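Local coordinates for protein hydroquinone dioxygenase large subunit (Pseudomonas sp., PDB 4ZXA) that probably catalyses the iron(II)-dependent, ring-opening oxidation of hydroquinone by dioxygen, as the large subunit of a two-subunit cupin-type 1,2-dioxygenase, at residues H59-D73 / W82-Y94. Numbering follows the deposited sequence.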
loop_
_atom_site.group_PDB
_atom_site.type_symbol
_atom_site.label_atom_id
_atom_site.label_comp_id
_atom_site.label_asym_id
_atom_site.label_seq_id
_atom_site.Cartn_x
_atom_site.Cartn_y
_atom_site.Cartn_z
ATOM N N HIS E 59 -11.135 -5.491 -9.105
ATOM C CA HIS E 59 -10.142 -4.723 -8.387
ATOM C C HIS E 59 -9.400 -5.584 -7.356
ATOM O O HIS E 59 -10.004 -6.361 -6.615
ATOM C CB HIS E 59 -10.799 -3.507 -7.743
ATOM C CG HIS E 59 -9.853 -2.668 -6.952
ATOM N ND1 HIS E 59 -8.913 -1.854 -7.542
ATOM C CD2 HIS E 59 -9.696 -2.520 -5.615
ATOM C CE1 HIS E 59 -8.223 -1.232 -6.607
ATOM N NE2 HIS E 59 -8.679 -1.615 -5.428
ATOM N N LEU E 60 -8.081 -5.454 -7.328
ATOM C CA LEU E 60 -7.276 -6.236 -6.410
ATOM C C LEU E 60 -6.829 -5.394 -5.222
ATOM O O LEU E 60 -6.479 -4.221 -5.366
ATOM C CB LEU E 60 -6.043 -6.808 -7.117
ATOM C CG LEU E 60 -6.076 -8.160 -7.836
ATOM C CD1 LEU E 60 -7.471 -8.780 -7.885
ATOM C CD2 LEU E 60 -5.481 -8.014 -9.228
ATOM N N ILE E 61 -6.850 -6.010 -4.046
ATOM C CA ILE E 61 -6.267 -5.428 -2.857
ATOM C C ILE E 61 -5.431 -6.501 -2.159
ATOM O O ILE E 61 -5.920 -7.603 -1.916
ATOM C CB ILE E 61 -7.354 -4.905 -1.904
ATOM C CG1 ILE E 61 -8.262 -3.913 -2.632
ATOM C CG2 ILE E 61 -6.736 -4.281 -0.677
ATOM C CD1 ILE E 61 -9.486 -3.513 -1.831
ATOM N N PRO E 62 -4.164 -6.189 -1.851
ATOM C CA PRO E 62 -3.281 -7.110 -1.112
ATOM C C PRO E 62 -4.000 -7.650 0.129
ATOM O O PRO E 62 -4.621 -6.870 0.852
ATOM C CB PRO E 62 -2.120 -6.214 -0.679
ATOM C CG PRO E 62 -2.102 -5.109 -1.714
ATOM C CD PRO E 62 -3.547 -4.871 -2.074
ATOM N N ALA E 63 -3.898 -8.957 0.366
ATOM C CA ALA E 63 -4.731 -9.653 1.339
ATOM C C ALA E 63 -4.564 -9.144 2.759
ATOM O O ALA E 63 -5.531 -9.114 3.527
ATOM C CB ALA E 63 -4.468 -11.160 1.284
ATOM N N ASP E 64 -3.345 -8.768 3.128
ATOM C CA ASP E 64 -3.159 -8.229 4.468
ATOM C C ASP E 64 -3.860 -6.872 4.615
ATOM O O ASP E 64 -4.588 -6.660 5.573
ATOM C CB ASP E 64 -1.685 -8.171 4.892
ATOM C CG ASP E 64 -0.822 -7.358 3.941
ATOM O OD1 ASP E 64 -1.282 -7.041 2.819
ATOM O OD2 ASP E 64 0.338 -7.049 4.322
ATOM N N ILE E 65 -3.668 -5.977 3.652
ATOM C CA ILE E 65 -4.352 -4.684 3.660
ATOM C C ILE E 65 -5.868 -4.874 3.745
ATOM O O ILE E 65 -6.539 -4.253 4.588
ATOM C CB ILE E 65 -3.932 -3.821 2.440
ATOM C CG1 ILE E 65 -2.439 -3.489 2.552
ATOM C CG2 ILE E 65 -4.748 -2.558 2.335
ATOM C CD1 ILE E 65 -1.915 -2.657 1.417
ATOM N N PHE E 66 -6.388 -5.769 2.904
ATOM C CA PHE E 66 -7.816 -6.060 2.876
ATOM C C PHE E 66 -8.342 -6.558 4.210
ATOM O O PHE E 66 -9.365 -6.072 4.691
ATOM C CB PHE E 66 -8.151 -7.098 1.810
ATOM C CG PHE E 66 -9.621 -7.302 1.617
ATOM C CD1 PHE E 66 -10.299 -8.284 2.321
ATOM C CD2 PHE E 66 -10.329 -6.506 0.730
ATOM C CE1 PHE E 66 -11.673 -8.477 2.145
ATOM C CE2 PHE E 66 -11.707 -6.691 0.540
ATOM C CZ PHE E 66 -12.374 -7.679 1.245
ATOM N N LEU E 67 -7.657 -7.538 4.793
ATOM C CA LEU E 67 -8.098 -8.113 6.064
ATOM C C LEU E 67 -8.054 -7.122 7.223
ATOM O O LEU E 67 -8.988 -7.084 8.024
ATOM C CB LEU E 67 -7.310 -9.375 6.418
ATOM C CG LEU E 67 -7.600 -10.524 5.455
ATOM C CD1 LEU E 67 -6.558 -11.606 5.612
ATOM C CD2 LEU E 67 -9.023 -11.062 5.677
ATOM N N ARG E 68 -6.995 -6.322 7.325
ATOM C CA ARG E 68 -6.938 -5.337 8.403
ATOM C C ARG E 68 -8.127 -4.384 8.278
ATOM O O ARG E 68 -8.773 -4.027 9.282
ATOM C CB ARG E 68 -5.628 -4.544 8.378
ATOM C CG ARG E 68 -4.372 -5.382 8.523
ATOM C CD ARG E 68 -3.141 -4.507 8.767
ATOM N NE ARG E 68 -1.907 -5.258 8.550
ATOM C CZ ARG E 68 -1.156 -5.171 7.455
ATOM N NH1 ARG E 68 -1.494 -4.343 6.468
ATOM N NH2 ARG E 68 -0.061 -5.910 7.358
ATOM N N ALA E 69 -8.434 -3.991 7.044
ATOM C CA ALA E 69 -9.520 -3.039 6.803
ATOM C C ALA E 69 -10.864 -3.622 7.188
ATOM O O ALA E 69 -11.632 -2.984 7.895
ATOM C CB ALA E 69 -9.542 -2.592 5.353
ATOM N N MET E 70 -11.142 -4.842 6.740
ATOM C CA MET E 70 -12.447 -5.455 6.979
ATOM C C MET E 70 -12.582 -5.767 8.448
ATOM O O MET E 70 -13.678 -5.683 9.019
ATOM C CB MET E 70 -12.649 -6.736 6.155
ATOM C CG MET E 70 -13.962 -7.453 6.484
ATOM S SD MET E 70 -14.420 -8.717 5.281
ATOM C CE MET E 70 -14.811 -7.667 3.864
ATOM N N MET E 71 -11.455 -6.119 9.059
ATOM C CA MET E 71 -11.428 -6.368 10.497
ATOM C C MET E 71 -11.886 -5.138 11.251
ATOM O O MET E 71 -12.624 -5.262 12.218
ATOM C CB MET E 71 -10.038 -6.752 10.975
ATOM C CG MET E 71 -9.981 -7.016 12.459
ATOM S SD MET E 71 -10.638 -8.621 12.909
ATOM C CE MET E 71 -12.119 -8.181 13.828
ATOM N N ARG E 72 -11.454 -3.951 10.819
ATOM C CA ARG E 72 -11.891 -2.737 11.497
ATOM C C ARG E 72 -13.376 -2.526 11.243
ATOM O O ARG E 72 -14.130 -2.252 12.177
ATOM C CB ARG E 72 -11.067 -1.491 11.097
ATOM C CG ARG E 72 -9.562 -1.542 11.483
ATOM C CD ARG E 72 -9.386 -2.063 12.893
ATOM N NE ARG E 72 -8.004 -2.119 13.361
ATOM C CZ ARG E 72 -7.100 -3.006 12.943
ATOM N NH1 ARG E 72 -7.406 -3.889 11.994
ATOM N NH2 ARG E 72 -5.880 -2.998 13.456
ATOM N N ASP E 73 -13.798 -2.680 9.987
ATOM C CA ASP E 73 -15.196 -2.425 9.635
ATOM C C ASP E 73 -16.139 -3.303 10.451
ATOM O O ASP E 73 -17.219 -2.866 10.851
ATOM C CB ASP E 73 -15.459 -2.632 8.141
ATOM C CG ASP E 73 -16.363 -1.558 7.548
ATOM O OD1 ASP E 73 -16.849 -0.667 8.292
ATOM O OD2 ASP E 73 -16.588 -1.603 6.320
ATOM N N TRP E 82 -17.805 7.257 5.917
ATOM C CA TRP E 82 -17.235 6.385 4.898
ATOM C C TRP E 82 -15.958 5.704 5.382
ATOM O O TRP E 82 -14.969 6.371 5.700
ATOM C CB TRP E 82 -16.911 7.168 3.627
ATOM C CG TRP E 82 -18.077 7.782 2.921
ATOM C CD1 TRP E 82 -18.600 7.407 1.713
ATOM C CD2 TRP E 82 -18.851 8.913 3.354
ATOM N NE1 TRP E 82 -19.657 8.223 1.377
ATOM C CE2 TRP E 82 -19.829 9.156 2.370
ATOM C CE3 TRP E 82 -18.813 9.735 4.486
ATOM C CZ2 TRP E 82 -20.768 10.195 2.483
ATOM C CZ3 TRP E 82 -19.750 10.763 4.595
ATOM C CH2 TRP E 82 -20.708 10.983 3.599
ATOM N N VAL E 83 -15.978 4.376 5.419
ATOM C CA VAL E 83 -14.801 3.596 5.753
ATOM C C VAL E 83 -14.198 3.037 4.451
ATOM O O VAL E 83 -14.773 2.154 3.815
ATOM C CB VAL E 83 -15.183 2.458 6.689
ATOM C CG1 VAL E 83 -13.969 1.604 7.019
ATOM C CG2 VAL E 83 -15.858 3.008 7.962
ATOM N N ASN E 84 -13.055 3.575 4.041
ATOM C CA ASN E 84 -12.467 3.190 2.774
ATOM C C ASN E 84 -11.329 2.200 2.952
ATOM O O ASN E 84 -10.372 2.462 3.705
ATOM C CB ASN E 84 -11.980 4.408 2.009
ATOM C CG ASN E 84 -13.101 5.372 1.679
ATOM O OD1 ASN E 84 -13.312 6.359 2.384
ATOM N ND2 ASN E 84 -13.814 5.100 0.602
ATOM N N PHE E 85 -11.461 1.055 2.273
ATOM C CA PHE E 85 -10.471 -0.009 2.317
ATOM C C PHE E 85 -9.293 0.485 1.528
ATOM O O PHE E 85 -8.151 0.195 1.838
ATOM C CB PHE E 85 -11.014 -1.259 1.642
ATOM C CG PHE E 85 -11.934 -2.064 2.501
ATOM C CD1 PHE E 85 -12.826 -1.445 3.358
ATOM C CD2 PHE E 85 -11.916 -3.451 2.432
ATOM C CE1 PHE E 85 -13.695 -2.197 4.152
ATOM C CE2 PHE E 85 -12.763 -4.216 3.216
ATOM C CZ PHE E 85 -13.669 -3.585 4.083
ATOM N N ASP E 86 -9.606 1.221 0.473
ATOM C CA ASP E 86 -8.615 1.847 -0.382
ATOM C C ASP E 86 -9.389 2.797 -1.282
ATOM O O ASP E 86 -10.569 3.032 -1.059
ATOM C CB ASP E 86 -7.770 0.818 -1.161
ATOM C CG ASP E 86 -8.530 0.150 -2.313
ATOM O OD1 ASP E 86 -9.696 0.519 -2.606
ATOM O OD2 ASP E 86 -7.938 -0.747 -2.952
ATOM N N HIS E 87 -8.742 3.356 -2.295
ATOM C CA HIS E 87 -9.378 4.410 -3.076
ATOM C C HIS E 87 -10.476 3.918 -4.021
ATOM O O HIS E 87 -11.047 4.703 -4.780
ATOM C CB HIS E 87 -8.329 5.239 -3.820
ATOM C CG HIS E 87 -7.452 6.038 -2.910
ATOM N ND1 HIS E 87 -6.292 5.534 -2.363
ATOM C CD2 HIS E 87 -7.580 7.298 -2.433
ATOM C CE1 HIS E 87 -5.737 6.454 -1.594
ATOM N NE2 HIS E 87 -6.497 7.534 -1.622
ATOM N N VAL E 88 -10.775 2.625 -3.968
ATOM C CA VAL E 88 -11.865 2.078 -4.764
ATOM C C VAL E 88 -12.992 1.516 -3.901
ATOM O O VAL E 88 -14.156 1.799 -4.148
ATOM C CB VAL E 88 -11.349 0.988 -5.723
ATOM C CG1 VAL E 88 -12.492 0.363 -6.489
ATOM C CG2 VAL E 88 -10.332 1.590 -6.672
ATOM N N ILE E 89 -12.640 0.742 -2.879
ATOM C CA ILE E 89 -13.607 -0.044 -2.124
ATOM C C ILE E 89 -13.907 0.516 -0.742
ATOM O O ILE E 89 -13.002 0.880 -0.004
ATOM C CB ILE E 89 -13.108 -1.495 -1.950
ATOM C CG1 ILE E 89 -12.954 -2.172 -3.314
ATOM C CG2 ILE E 89 -14.059 -2.270 -1.075
ATOM C CD1 ILE E 89 -14.270 -2.324 -4.079
ATOM N N GLY E 90 -15.184 0.564 -0.380
ATOM C CA GLY E 90 -15.573 1.154 0.883
ATOM C C GLY E 90 -17.026 0.952 1.272
ATOM O O GLY E 90 -17.842 0.456 0.492
ATOM N N THR E 91 -17.348 1.330 2.504
ATOM C CA THR E 91 -18.709 1.258 2.997
ATOM C C THR E 91 -19.124 2.584 3.605
ATOM O O THR E 91 -18.291 3.367 4.058
ATOM C CB THR E 91 -18.879 0.140 4.023
ATOM O OG1 THR E 91 -17.861 0.238 5.009
ATOM C CG2 THR E 91 -18.752 -1.205 3.353
ATOM N N ARG E 92 -20.419 2.846 3.594
ATOM C CA ARG E 92 -20.940 4.056 4.193
ATOM C C ARG E 92 -21.991 3.537 5.123
ATOM O O ARG E 92 -22.894 2.837 4.693
ATOM C CB ARG E 92 -21.570 4.952 3.125
ATOM C CG ARG E 92 -21.521 6.444 3.436
ATOM C CD ARG E 92 -22.318 6.829 4.694
ATOM N NE ARG E 92 -22.523 8.279 4.751
ATOM C CZ ARG E 92 -23.091 8.932 5.764
ATOM N NH1 ARG E 92 -23.502 8.277 6.839
ATOM N NH2 ARG E 92 -23.238 10.247 5.701
ATOM N N ASN E 93 -21.852 3.817 6.410
ATOM C CA ASN E 93 -22.847 3.343 7.351
ATOM C C ASN E 93 -24.026 4.299 7.323
ATOM O O ASN E 93 -23.848 5.514 7.499
ATOM C CB ASN E 93 -22.277 3.229 8.767
ATOM C CG ASN E 93 -23.121 2.326 9.664
ATOM O OD1 ASN E 93 -24.220 1.923 9.288
ATOM N ND2 ASN E 93 -22.603 2.003 10.853
ATOM N N TYR E 94 -25.203 3.727 7.112
ATOM C CA TYR E 94 -26.456 4.452 7.141
ATOM C C TYR E 94 -27.287 4.061 8.362
ATOM O O TYR E 94 -28.484 4.308 8.415
ATOM C CB TYR E 94 -27.208 4.328 5.817
ATOM C CG TYR E 94 -26.599 5.214 4.760
ATOM C CD1 TYR E 94 -26.558 6.586 4.928
ATOM C CD2 TYR E 94 -26.027 4.679 3.617
ATOM C CE1 TYR E 94 -25.990 7.402 3.981
ATOM C CE2 TYR E 94 -25.454 5.491 2.665
ATOM C CZ TYR E 94 -25.440 6.852 2.854
ATOM O OH TYR E 94 -24.874 7.673 1.914
#
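His-59 to Asp-73, a strand end running into a helix, packs over the beta hairpin 82-94, whose strands 82-84 and 89-93 are antiparallel, with Val-83 and Thr-91 a hydrogen-bonded pair. The backbones approach most closely at Ala-69 and Phe-85, CA to CA 5.5 Å. The arrangement illustrates how one aromatic residue at a hairpin turn can pack against a helix while polar pairs hold the contact at both ends. Here it joins strand 55-62 and helix 63-75 to the eight-stranded sheet of this cupin-type protein, which continues into strand 251-257, carrier of the cadmium ligand His-256.

Phe-85 is the wedge. With CG anti to the carbonyl carbon (chi1 -80°), its ring is carried toward the helix, where one face takes the methyl of Ala-69 in a CH-pi contact, CB 3.9 Å from the centroid. Its edge meets the face of Phe-66 in a T-shaped pair, planes 67° apart, while Met-70 CB lies 3.9 Å from Phe-85 CE2.

At the turn, His-59 NE2 donates to Asp-86 OD2, which lies in the plane of the imidazole and accepts through its syn lone pair (2.7 Å, 173°), and Val-88 CG2 covers one face of the imidazole. Asp-86 OD1 accepts from Val-88 N, forming an Asx turn, and from Ile-89 N. With an alanine in place of Asp-86, the His-59 NE2-H would probably lose its acceptor, and the amides of Val-88 and Ile-89 the oxygen that holds the turn. Ile-61 CD1 packs on Ile-89 CG1 beside this pair. At the other flank, Asp-73 OD2 lies at the edge of the Phe-85 ring, by CE1, and accepts from Thr-91 OG1 on its syn lone pair at 2.6 Å.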